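Local coordinates for protein Myo-inositol phosphohydrolase (Mitsuokella multacida, PDB 4WU3) that probably removes phosphate groups from inositol phosphates such as phytate, as a phosphatase of the protein tyrosine phosphatase-like family, at residues Arg422-Gly427 with Ala544-Ala549; Thr510-Pro515 with Asp589-Asp594; Thr492-Val497 with Leu502-Ile507. The protein carries 2 engineered substitutions. All coordinates share one frame; numbering follows the deposited sequence.

Contact 1 (Arg422-Gly427 with Ala544-Ala549); sequences RQETHG and AGRTTA. With 4IP (inositol-(1,3,4,5)-tetrakisphosphate), chain F.
Arg546, the arginine of the P-loop of a protein tyrosine phosphatase-like domain, is salt-bridged to Glu424. Arg546 NH1 donates to Glu424 OE1 (2.7 Å) and Arg546 NH2 to Glu424 OE2 (3.0 Å), end-on. The two groups meet edge to edge, their planes 26° apart. A bend at chi3 (-69°) turns the guanidinium so that NE and NH2 also serve the inositol phosphate. Arg546 NE donates to O1P of 4IP, and Arg546 NH2 to O3P at 2.7 Å. Helix 545-558 starts here, and Ala544 N and Arg546 N bond the same phosphate. This polar grip is the tight part. The looser side is Arg422 CA, which lies 3.7 Å from Arg546 NH1 in plain packing. NH1 also donates to the backbone oxygen of Ala509. Arg422 NH1 turns to Glu395 and Asp345. With an alanine at Glu424, the guanidinium of Arg546 and the NE side of Arg422 would both lose their carboxylate mate, and Arg546 is likely to be less firmly fixed in rotation. Glu424 OE2 takes three N-H donors: Arg546 NH2 on its syn lone pair, Arg422 NH2 on its anti lone pair, and Arg422 NE, 2.8 Å away, from above the carboxylate plane.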
loop_
_atom_site.group_PDB
_atom_site.type_symbol
_atom_site.label_atom_id
_atom_site.label_comp_id
_atom_site.label_asym_id
_atom_site.label_seq_id
_atom_site.Cartn_x
_atom_site.Cartn_y
_atom_site.Cartn_z
ATOM N N ARG A 422 10.766 25.559 26.564
ATOM C CA ARG A 422 10.641 25.281 25.134
ATOM C C ARG A 422 11.810 24.508 24.517
ATOM O O ARG A 422 12.944 24.996 24.486
ATOM C CB ARG A 422 10.475 26.594 24.390
ATOM C CG ARG A 422 9.295 27.422 24.857
ATOM C CD ARG A 422 9.164 28.662 23.992
ATOM N NE ARG A 422 8.708 28.343 22.644
ATOM C CZ ARG A 422 8.483 29.250 21.701
ATOM N NH1 ARG A 422 8.683 30.543 21.948
ATOM N NH2 ARG A 422 8.052 28.865 20.507
ATOM N N GLN A 423 11.528 23.314 23.997
ATOM C CA GLN A 423 12.567 22.546 23.312
ATOM C C GLN A 423 12.906 23.196 21.982
ATOM O O GLN A 423 14.062 23.227 21.565
ATOM C CB GLN A 423 12.141 21.103 23.056
ATOM C CG GLN A 423 13.251 20.313 22.373
ATOM C CD GLN A 423 12.896 18.870 22.084
ATOM O OE1 GLN A 423 11.889 18.574 21.425
ATOM N NE2 GLN A 423 13.748 17.955 22.547
ATOM N N GLU A 424 11.877 23.711 21.318
ATOM C CA GLU A 424 12.030 24.314 20.007
ATOM C C GLU A 424 12.914 25.557 20.103
ATOM O O GLU A 424 12.921 26.258 21.128
ATOM C CB GLU A 424 10.660 24.674 19.416
ATOM C CG GLU A 424 9.887 25.741 20.183
ATOM C CD GLU A 424 8.896 25.174 21.188
ATOM O OE1 GLU A 424 9.053 24.012 21.607
ATOM O OE2 GLU A 424 7.955 25.896 21.567
ATOM N N THR A 425 13.656 25.814 19.037
ATOM C CA THR A 425 14.538 26.979 18.956
ATOM C C THR A 425 13.721 28.269 18.835
ATOM O O THR A 425 12.828 28.355 18.009
ATOM C CB THR A 425 15.482 26.860 17.741
ATOM O OG1 THR A 425 16.570 25.996 18.070
ATOM C CG2 THR A 425 16.032 28.220 17.335
ATOM N N HIS A 426 14.021 29.255 19.675
ATOM C CA HIS A 426 13.319 30.541 19.647
ATOM C C HIS A 426 14.227 31.653 20.142
ATOM O O HIS A 426 15.303 31.396 20.698
ATOM C CB HIS A 426 12.060 30.518 20.510
ATOM C CG HIS A 426 12.343 30.439 21.976
ATOM N ND1 HIS A 426 12.053 31.467 22.850
ATOM C CD2 HIS A 426 12.913 29.460 22.720
ATOM C CE1 HIS A 426 12.418 31.115 24.073
ATOM N NE2 HIS A 426 12.948 29.905 24.020
ATOM N N GLY A 427 13.766 32.889 19.947
ATOM C CA GLY A 427 14.502 34.069 20.369
ATOM C C GLY A 427 13.708 35.328 20.130
ATOM O O GLY A 427 12.482 35.299 20.113
ATOM N N ALA A 544 0.045 27.027 27.703
ATOM C CA ALA A 544 -1.017 26.039 27.916
ATOM C C ALA A 544 -0.460 24.686 28.357
ATOM O O ALA A 544 -0.261 24.457 29.558
ATOM C CB ALA A 544 -1.864 25.887 26.658
ATOM N N GLY A 545 -0.185 23.812 27.386
ATOM C CA GLY A 545 0.234 22.427 27.639
ATOM C C GLY A 545 1.412 22.238 28.578
ATOM O O GLY A 545 1.268 21.750 29.708
ATOM N N ARG A 546 2.594 22.606 28.103
ATOM C CA ARG A 546 3.804 22.472 28.896
ATOM C C ARG A 546 3.800 23.340 30.154
ATOM O O ARG A 546 4.163 22.874 31.229
ATOM C CB ARG A 546 5.013 22.789 28.033
ATOM C CG ARG A 546 5.302 21.696 27.016
ATOM C CD ARG A 546 6.337 22.150 26.005
ATOM N NE ARG A 546 5.783 23.184 25.137
ATOM C CZ ARG A 546 6.451 23.773 24.153
ATOM N NH1 ARG A 546 7.708 23.422 23.904
ATOM N NH2 ARG A 546 5.859 24.703 23.403
ATOM N N THR A 547 3.376 24.589 30.025
ATOM C CA THR A 547 3.342 25.504 31.152
ATOM C C THR A 547 2.435 25.025 32.289
ATOM O O THR A 547 2.839 25.046 33.462
ATOM C CB THR A 547 2.890 26.904 30.693
ATOM O OG1 THR A 547 3.944 27.521 29.944
ATOM C CG2 THR A 547 2.541 27.788 31.878
ATOM N N THR A 548 1.220 24.598 31.950
ATOM C CA THR A 548 0.262 24.144 32.955
ATOM C C THR A 548 0.668 22.811 33.574
ATOM O O THR A 548 0.436 22.570 34.762
ATOM C CB THR A 548 -1.162 24.014 32.389
ATOM O OG1 THR A 548 -1.520 25.212 31.690
ATOM C CG2 THR A 548 -2.139 23.796 33.516
ATOM N N ALA A 549 1.292 21.957 32.774
ATOM C CA ALA A 549 1.868 20.714 33.289
ATOM C C ALA A 549 2.897 20.987 34.399
ATOM O O ALA A 549 2.803 20.453 35.501
ATOM C CB ALA A 549 2.514 19.927 32.153
HETATM C C1 4IP F . 0.668 24.254 23.222
HETATM O O1 4IP F . 0.959 24.916 24.453
HETATM C C2 4IP F . 0.951 25.182 22.048
HETATM O O2 4IP F . 0.220 26.390 22.212
HETATM C C3 4IP F . 0.531 24.558 20.724
HETATM O O3 4IP F . 0.780 25.478 19.659
HETATM C C4 4IP F . -0.942 24.159 20.728
HETATM O O4 4IP F . -1.248 23.493 19.497
HETATM C C5 4IP F . -1.233 23.231 21.902
HETATM O O5 4IP F . -2.622 22.897 21.944
HETATM C C6 4IP F . -0.807 23.855 23.229
HETATM O O6 4IP F . -1.049 22.946 24.306
HETATM P P1 4IP F . 2.440 24.992 25.072
HETATM O O1P 4IP F . 2.725 23.590 25.533
HETATM O O2P 4IP F . 2.287 26.010 26.173
HETATM O O3P 4IP F . 3.300 25.479 23.934
HETATM P P3 4IP F . 1.719 25.050 18.419
HETATM O O4P 4IP F . 1.272 23.644 18.090
HETATM O O5P 4IP F . 3.123 25.158 18.969
HETATM O O6P 4IP F . 1.393 26.047 17.335
HETATM P P4 4IP F . -2.496 23.925 18.566
HETATM O O7P 4IP F . -2.374 25.423 18.424
HETATM O O8P 4IP F . -2.233 23.173 17.285
HETATM O O9P 4IP F . -3.706 23.458 19.353
HETATM P P5 4IP F . -3.079 21.411 22.382
HETATM O OPF 4IP F . -1.934 20.497 21.971
HETATM O OPG 4IP F . -4.359 21.209 21.598
HETATM O OPH 4IP F . -3.268 21.508 23.879
#

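Contact 2 (Thr510-Pro515 with Asp589-Asp594); sequences TDHIWP and DQWKAD. With 4IP (inositol-(1,3,4,5)-tetrakisphosphate), chain F.
His512 and Trp591 are brought together by their first torsions. In His512, chi1 of -51° sets CG beside the backbone N and opposite the carbonyl carbon, and this carries the imidazole to Trp591. In Trp591, chi1 of 69° puts CG between the backbone N and the carbonyl carbon, and the indole then swings over to the histidine. The pair is a T-shaped (edge-to-face) stack. The six-membered ring of Trp591 turns its edge to the face of His512, with ring centres 5.1 Å apart and planes at 77°. The leading atom is Trp591 CH2, 3.6 Å from His512 CG. The opposite face of the imidazole carries Asp511 CG, near the rim. The imidazole is therefore held between the carboxylate group and the indole, which should limit its rotation.

Lys592 comes in obliquely. Its CE lies 3.7 Å from His512 ND1. Beyond CG the chain is extended, so the ammonium reaches the ligand. Lys592 CG itself rests over a face of the Trp591 indole. Lys592 NZ donates to O4 of 4IP at 3.1 Å and makes weak bonds to OPF and OPG of the 5-phosphate. His512 ND1 adds a weak bond to the same OPF, 3.4 Å away. One phosphate oxygen is thus shared by both segments. Trp591 also makes a cation-pi contact with Arg440 and packs on Asp287 of the second subunit.

His512 is the third residue of a type II beta turn from Thr510 to Ile513, and Lys592 lies in a type I turn from Gln590 to Ala593. Asp511, His512 and Lys592 line the inositol phosphate pocket, and the sequence Thr-Asp-His-Ile-Trp-Pro is consistent with the general-acid loop of PTP-like phytases.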
loop_
_atom_site.group_PDB
_atom_site.type_symbol
_atom_site.label_atom_id
_atom_site.label_comp_id
_atom_site.label_asym_id
_atom_site.label_seq_id
_atom_site.Cartn_x
_atom_site.Cartn_y
_atom_site.Cartn_z
ATOM N N THR A 510 9.541 19.035 24.911
ATOM C CA THR A 510 8.972 18.913 23.572
ATOM C C THR A 510 7.508 19.311 23.583
ATOM O O THR A 510 6.766 18.933 24.478
ATOM C CB THR A 510 9.105 17.485 23.034
ATOM O OG1 THR A 510 10.487 17.117 23.013
ATOM C CG2 THR A 510 8.526 17.393 21.618
ATOM N N ASP A 511 7.109 20.086 22.581
ATOM C CA ASP A 511 5.751 20.596 22.491
ATOM C C ASP A 511 4.732 19.463 22.283
ATOM O O ASP A 511 5.026 18.459 21.631
ATOM C CB ASP A 511 5.664 21.604 21.343
ATOM C CG ASP A 511 4.379 22.389 21.349
ATOM O OD1 ASP A 511 3.554 22.212 22.270
ATOM O OD2 ASP A 511 4.200 23.192 20.417
ATOM N N HIS A 512 3.548 19.646 22.869
ATOM C CA HIS A 512 2.410 18.726 22.752
ATOM C C HIS A 512 2.476 17.480 23.638
ATOM O O HIS A 512 1.483 16.772 23.751
ATOM C CB HIS A 512 2.178 18.285 21.301
ATOM C CG HIS A 512 2.106 19.417 20.330
ATOM N ND1 HIS A 512 1.046 20.295 20.287
ATOM C CD2 HIS A 512 2.970 19.823 19.370
ATOM C CE1 HIS A 512 1.257 21.195 19.342
ATOM N NE2 HIS A 512 2.420 20.931 18.769
ATOM N N ILE A 513 3.623 17.184 24.242
ATOM C CA ILE A 513 3.783 15.896 24.921
ATOM C C ILE A 513 4.103 16.027 26.399
ATOM O O ILE A 513 4.567 17.068 26.873
ATOM C CB ILE A 513 4.837 14.983 24.240
ATOM C CG1 ILE A 513 6.254 15.364 24.635
ATOM C CG2 ILE A 513 4.717 15.034 22.726
ATOM C CD1 ILE A 513 7.296 14.393 24.092
ATOM N N TRP A 514 3.820 14.958 27.131
ATOM C CA TRP A 514 4.096 14.925 28.553
ATOM C C TRP A 514 5.599 15.096 28.753
ATOM O O TRP A 514 6.386 14.406 28.127
ATOM C CB TRP A 514 3.607 13.612 29.149
ATOM C CG TRP A 514 3.999 13.447 30.558
ATOM C CD1 TRP A 514 4.957 12.615 31.041
ATOM C CD2 TRP A 514 3.465 14.151 31.686
ATOM N NE1 TRP A 514 5.050 12.746 32.404
ATOM C CE2 TRP A 514 4.146 13.686 32.824
ATOM C CE3 TRP A 514 2.473 15.123 31.840
ATOM C CZ2 TRP A 514 3.878 14.160 34.098
ATOM C CZ3 TRP A 514 2.204 15.594 33.100
ATOM C CH2 TRP A 514 2.902 15.109 34.222
ATOM N N PRO A 515 6.006 16.044 29.606
ATOM C CA PRO A 515 7.432 16.242 29.827
ATOM C C PRO A 515 8.164 14.927 30.127
ATOM O O PRO A 515 7.665 14.100 30.878
ATOM C CB PRO A 515 7.468 17.177 31.033
ATOM C CG PRO A 515 6.196 17.943 30.938
ATOM C CD PRO A 515 5.186 16.968 30.401
ATOM N N ASP A 589 -7.844 12.167 12.199
ATOM C CA ASP A 589 -6.976 13.349 12.073
ATOM C C ASP A 589 -6.531 13.939 13.417
ATOM O O ASP A 589 -5.785 14.912 13.443
ATOM C CB ASP A 589 -7.630 14.449 11.219
ATOM C CG ASP A 589 -8.662 15.268 11.989
ATOM O OD1 ASP A 589 -9.420 14.685 12.787
ATOM O OD2 ASP A 589 -8.720 16.501 11.789
ATOM N N GLN A 590 -6.979 13.354 14.524
ATOM C CA GLN A 590 -6.673 13.906 15.851
ATOM C C GLN A 590 -5.451 13.234 16.452
ATOM O O GLN A 590 -5.547 12.427 17.371
ATOM C CB GLN A 590 -7.882 13.786 16.778
ATOM C CG GLN A 590 -9.040 14.670 16.339
ATOM C CD GLN A 590 -10.216 14.635 17.298
ATOM O OE1 GLN A 590 -10.800 13.585 17.542
ATOM N NE2 GLN A 590 -10.564 15.791 17.841
ATOM N N TRP A 591 -4.292 13.593 15.921
ATOM C CA TRP A 591 -3.045 12.932 16.270
ATOM C C TRP A 591 -2.660 13.120 17.734
ATOM O O TRP A 591 -1.858 12.352 18.260
ATOM C CB TRP A 591 -1.915 13.418 15.357
ATOM C CG TRP A 591 -1.497 14.841 15.558
ATOM C CD1 TRP A 591 -1.979 15.949 14.905
ATOM C CD2 TRP A 591 -0.483 15.313 16.448
ATOM N NE1 TRP A 591 -1.334 17.078 15.352
ATOM C CE2 TRP A 591 -0.408 16.714 16.296
ATOM C CE3 TRP A 591 0.363 14.688 17.361
ATOM C CZ2 TRP A 591 0.490 17.496 17.019
ATOM C CZ3 TRP A 591 1.247 15.466 18.087
ATOM C CH2 TRP A 591 1.300 16.857 17.916
ATOM N N LYS A 592 -3.241 14.119 18.394
ATOM C CA LYS A 592 -2.875 14.427 19.770
ATOM C C LYS A 592 -3.529 13.501 20.772
ATOM O O LYS A 592 -3.184 13.534 21.947
ATOM C CB LYS A 592 -3.249 15.865 20.125
ATOM C CG LYS A 592 -2.428 16.915 19.402
ATOM C CD LYS A 592 -2.925 18.314 19.723
ATOM C CE LYS A 592 -2.268 19.349 18.826
ATOM N NZ LYS A 592 -2.722 20.736 19.141
ATOM N N ALA A 593 -4.457 12.675 20.310
ATOM C CA ALA A 593 -5.262 11.849 21.205
ATOM C C ALA A 593 -4.423 11.004 22.157
ATOM O O ALA A 593 -4.621 11.048 23.362
ATOM C CB ALA A 593 -6.194 10.962 20.398
ATOM N N ASP A 594 -3.493 10.234 21.610
ATOM C CA ASP A 594 -2.600 9.398 22.411
ATOM C C ASP A 594 -1.741 10.215 23.371
ATOM O O ASP A 594 -1.388 9.737 24.448
ATOM C CB ASP A 594 -1.683 8.566 21.500
ATOM C CG ASP A 594 -2.444 7.513 20.694
ATOM O OD1 ASP A 594 -3.537 7.080 21.139
ATOM O OD2 ASP A 594 -1.942 7.112 19.615
HETATM C C1 4IP F . 0.668 24.254 23.222
HETATM O O1 4IP F . 0.959 24.916 24.453
HETATM C C2 4IP F . 0.951 25.182 22.048
HETATM O O2 4IP F . 0.220 26.390 22.212
HETATM C C3 4IP F . 0.531 24.558 20.724
HETATM O O3 4IP F . 0.780 25.478 19.659
HETATM C C4 4IP F . -0.942 24.159 20.728
HETATM O O4 4IP F . -1.248 23.493 19.497
HETATM C C5 4IP F . -1.233 23.231 21.902
HETATM O O5 4IP F . -2.622 22.897 21.944
HETATM C C6 4IP F . -0.807 23.855 23.229
HETATM O O6 4IP F . -1.049 22.946 24.306
HETATM P P1 4IP F . 2.440 24.992 25.072
HETATM O O1P 4IP F . 2.725 23.590 25.533
HETATM O O2P 4IP F . 2.287 26.010 26.173
HETATM O O3P 4IP F . 3.300 25.479 23.934
HETATM P P3 4IP F . 1.719 25.050 18.419
HETATM O O4P 4IP F . 1.272 23.644 18.090
HETATM O O5P 4IP F . 3.123 25.158 18.969
HETATM O O6P 4IP F . 1.393 26.047 17.335
HETATM P P4 4IP F . -2.496 23.925 18.566
HETATM O O7P 4IP F . -2.374 25.423 18.424
HETATM O O8P 4IP F . -2.233 23.173 17.285
HETATM O O9P 4IP F . -3.706 23.458 19.353
HETATM P P5 4IP F . -3.079 21.411 22.382
HETATM O OPF 4IP F . -1.934 20.497 21.971
HETATM O OPG 4IP F . -4.359 21.209 21.598
HETATM O OPH 4IP F . -3.268 21.508 23.879
#

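Contact 3 (Thr492-Val497 with Leu502-Ile507); sequences TEQQLV and LHYYRI
The ring of Tyr504 has Gln494 over one face and Glu493 at its edge. Gln494 CB makes a CH-pi contact, 3.7 Å from the ring centroid. The rest of the glutamine chain runs on across the rim, near CD2 and CE2, and its amide NE2 bonds Glu498. Glu493 OE2 lies in the plane of the ring, 3.8 Å from Tyr504 CE1. The carboxylate stands at 80° to the ring. That oxygen is accounted for by His539, the residue just before Ser540 of the ligand pocket. Tyr504 chi1 is 178°, which sends the ring out from the strand and against the helix.

The phenol hydroxyl lies beside the first turn of the helix. A water accepts from Gln494 N at 3.1 Å and donates to Tyr504 OH at 2.8 Å. Tyr504 OH is also hydrogen-bonded to Asp420 and receives a weak bond from Arg506 NH1.

At the other end the contact turns apolar. Val497 CG1 packs on Leu502 CB at 3.6 Å and lies 3.5 Å from His503 O. The same methyl nears Tyr504 CB more loosely. Here the backbones also join: Leu502 N donates to Val497 O at 3.2 Å, which ties the end of 492-497 to the start of 502-507.

Thr492 and Gln495 form a capping box that starts the helix. Thr492 OG1 accepts from Gln495 N, and Gln495 OE1 accepts from Thr492 N.

The axes of 493-497 and 503-507 approach to 8.0 Å and run nearly antiparallel, at 160°. This is a helix packed against the outermost strand of the five-stranded mixed sheet of the PTP-like domain, the two joined by a short loop. The same sheet also holds strands 416-422 and 535-539.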
loop_
_atom_site.group_PDB
_atom_site.type_symbol
_atom_site.label_atom_id
_atom_site.label_comp_id
_atom_site.label_asym_id
_atom_site.label_seq_id
_atom_site.Cartn_x
_atom_site.Cartn_y
_atom_site.Cartn_z
ATOM N N THR A 492 18.761 36.262 22.313
ATOM C CA THR A 492 18.140 35.081 22.904
ATOM C C THR A 492 17.202 35.595 23.979
ATOM O O THR A 492 17.298 36.761 24.386
ATOM C CB THR A 492 19.150 34.108 23.557
ATOM O OG1 THR A 492 19.836 34.748 24.641
ATOM C CG2 THR A 492 20.156 33.636 22.557
ATOM N N GLU A 493 16.288 34.743 24.432
ATOM C CA GLU A 493 15.384 35.130 25.515
ATOM C C GLU A 493 16.170 35.337 26.800
ATOM O O GLU A 493 15.850 36.216 27.609
ATOM C CB GLU A 493 14.306 34.074 25.746
ATOM C CG GLU A 493 13.482 34.338 26.993
ATOM C CD GLU A 493 12.204 33.518 27.051
ATOM O OE1 GLU A 493 11.471 33.464 26.030
ATOM O OE2 GLU A 493 11.920 32.950 28.131
ATOM N N GLN A 494 17.191 34.513 26.989
ATOM C CA GLN A 494 18.027 34.624 28.170
ATOM C C GLN A 494 18.660 36.003 28.257
ATOM O O GLN A 494 18.609 36.636 29.311
ATOM C CB GLN A 494 19.118 33.569 28.165
ATOM C CG GLN A 494 20.189 33.851 29.197
ATOM C CD GLN A 494 21.006 32.629 29.513
ATOM O OE1 GLN A 494 21.199 31.759 28.667
ATOM N NE2 GLN A 494 21.492 32.555 30.741
ATOM N N GLN A 495 19.254 36.454 27.148
ATOM C CA GLN A 495 19.838 37.790 27.071
ATOM C C GLN A 495 18.807 38.834 27.402
ATOM O O GLN A 495 19.063 39.714 28.213
ATOM C CB GLN A 495 20.400 38.066 25.678
ATOM C CG GLN A 495 21.697 37.341 25.393
ATOM C CD GLN A 495 22.170 37.510 23.964
ATOM O OE1 GLN A 495 21.388 37.439 23.011
ATOM N NE2 GLN A 495 23.462 37.742 23.806
ATOM N N LEU A 496 17.632 38.739 26.783
ATOM C CA LEU A 496 16.540 39.660 27.102
ATOM C C LEU A 496 16.173 39.643 28.593
ATOM O O LEU A 496 16.028 40.695 29.213
ATOM C CB LEU A 496 15.294 39.335 26.270
ATOM C CG LEU A 496 14.076 40.229 26.564
ATOM C CD1 LEU A 496 14.409 41.692 26.299
ATOM C CD2 LEU A 496 12.874 39.786 25.735
ATOM N N VAL A 497 16.001 38.453 29.157
ATOM C CA VAL A 497 15.560 38.332 30.545
ATOM C C VAL A 497 16.612 38.853 31.534
ATOM O O VAL A 497 16.287 39.569 32.479
ATOM C CB VAL A 497 15.195 36.870 30.886
ATOM C CG1 VAL A 497 15.169 36.661 32.387
ATOM C CG2 VAL A 497 13.841 36.516 30.283
ATOM N N LEU A 502 16.373 39.731 35.719
ATOM C CA LEU A 502 15.771 38.483 36.173
ATOM C C LEU A 502 16.693 37.316 35.880
ATOM O O LEU A 502 17.589 37.421 35.054
ATOM C CB LEU A 502 14.423 38.252 35.487
ATOM C CG LEU A 502 13.395 39.371 35.605
ATOM C CD1 LEU A 502 12.206 39.089 34.703
ATOM C CD2 LEU A 502 12.940 39.538 37.042
ATOM N N HIS A 503 16.468 36.204 36.563
ATOM C CA HIS A 503 17.220 34.987 36.297
ATOM C C HIS A 503 16.542 34.143 35.236
ATOM O O HIS A 503 15.358 34.304 34.955
ATOM C CB HIS A 503 17.360 34.168 37.572
ATOM C CG HIS A 503 17.998 34.917 38.694
ATOM N ND1 HIS A 503 17.310 35.802 39.492
ATOM C CD2 HIS A 503 19.265 34.912 39.152
ATOM C CE1 HIS A 503 18.128 36.313 40.393
ATOM N NE2 HIS A 503 19.321 35.788 40.210
ATOM N N TYR A 504 17.296 33.218 34.665
ATOM C CA TYR A 504 16.790 32.430 33.566
ATOM C C TYR A 504 17.163 30.973 33.730
ATOM O O TYR A 504 18.277 30.654 34.104
ATOM C CB TYR A 504 17.345 32.965 32.247
ATOM C CG TYR A 504 16.932 32.194 31.009
ATOM C CD1 TYR A 504 15.717 32.456 30.376
ATOM C CD2 TYR A 504 17.765 31.232 30.456
ATOM C CE1 TYR A 504 15.337 31.765 29.238
ATOM C CE2 TYR A 504 17.407 30.542 29.319
ATOM C CZ TYR A 504 16.192 30.812 28.708
ATOM O OH TYR A 504 15.823 30.122 27.570
ATOM N N TYR A 505 16.214 30.089 33.459
ATOM C CA TYR A 505 16.504 28.670 33.420
ATOM C C TYR A 505 15.725 28.026 32.271
ATOM O O TYR A 505 14.574 28.364 32.014
ATOM C CB TYR A 505 16.198 27.991 34.766
ATOM C CG TYR A 505 16.828 26.622 34.873
ATOM C CD1 TYR A 505 18.105 26.458 35.391
ATOM C CD2 TYR A 505 16.162 25.494 34.415
ATOM C CE1 TYR A 505 18.698 25.206 35.454
ATOM C CE2 TYR A 505 16.743 24.241 34.472
ATOM C CZ TYR A 505 18.012 24.099 34.990
ATOM O OH TYR A 505 18.585 22.844 35.027
ATOM N N ARG A 506 16.380 27.103 31.580
ATOM C CA ARG A 506 15.835 26.483 30.390
ATOM C C ARG A 506 15.631 24.983 30.570
ATOM O O ARG A 506 16.564 24.270 30.911
ATOM C CB ARG A 506 16.806 26.710 29.227
ATOM C CG ARG A 506 16.340 26.122 27.902
ATOM C CD ARG A 506 15.179 26.911 27.346
ATOM N NE ARG A 506 14.886 26.547 25.966
ATOM C CZ ARG A 506 15.444 27.111 24.899
ATOM N NH1 ARG A 506 16.345 28.071 25.035
ATOM N NH2 ARG A 506 15.098 26.709 23.687
ATOM N N ILE A 507 14.410 24.507 30.346
ATOM C CA ILE A 507 14.171 23.075 30.198
ATOM C C ILE A 507 13.630 22.846 28.786
ATOM O O ILE A 507 12.654 23.481 28.365
ATOM C CB ILE A 507 13.195 22.529 31.269
ATOM C CG1 ILE A 507 13.777 22.754 32.664
ATOM C CG2 ILE A 507 12.946 21.043 31.058
ATOM C CD1 ILE A 507 12.814 22.489 33.797
HETATM O O HOH W 1 17.338 31.643 25.705
#

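Contacts 1 and 2 share the bound inositol phosphate, and their segments alternate along the chain. Contact 1 is wholly buried and ionic. Contact 2 is partly buried and joins ring stacking to charge, with a second subunit close by. They touch where Gln423 OE1 meets Thr510 OG1 at 2.6 Å, a probable hydrogen bond. Contact 3 is local, partly buried and farther from the chain centre. Its chemistry mixes a CH-pi contact and apolar packing with a backbone hydrogen bond and a water bridge, without the ionic pairing of contact 1. It still meets contact 1: Arg506 NH2 lies 2.9 Å from Arg422 O, probably bonded. Strand 503-509 leads directly into 510-515, the loop of contact 2.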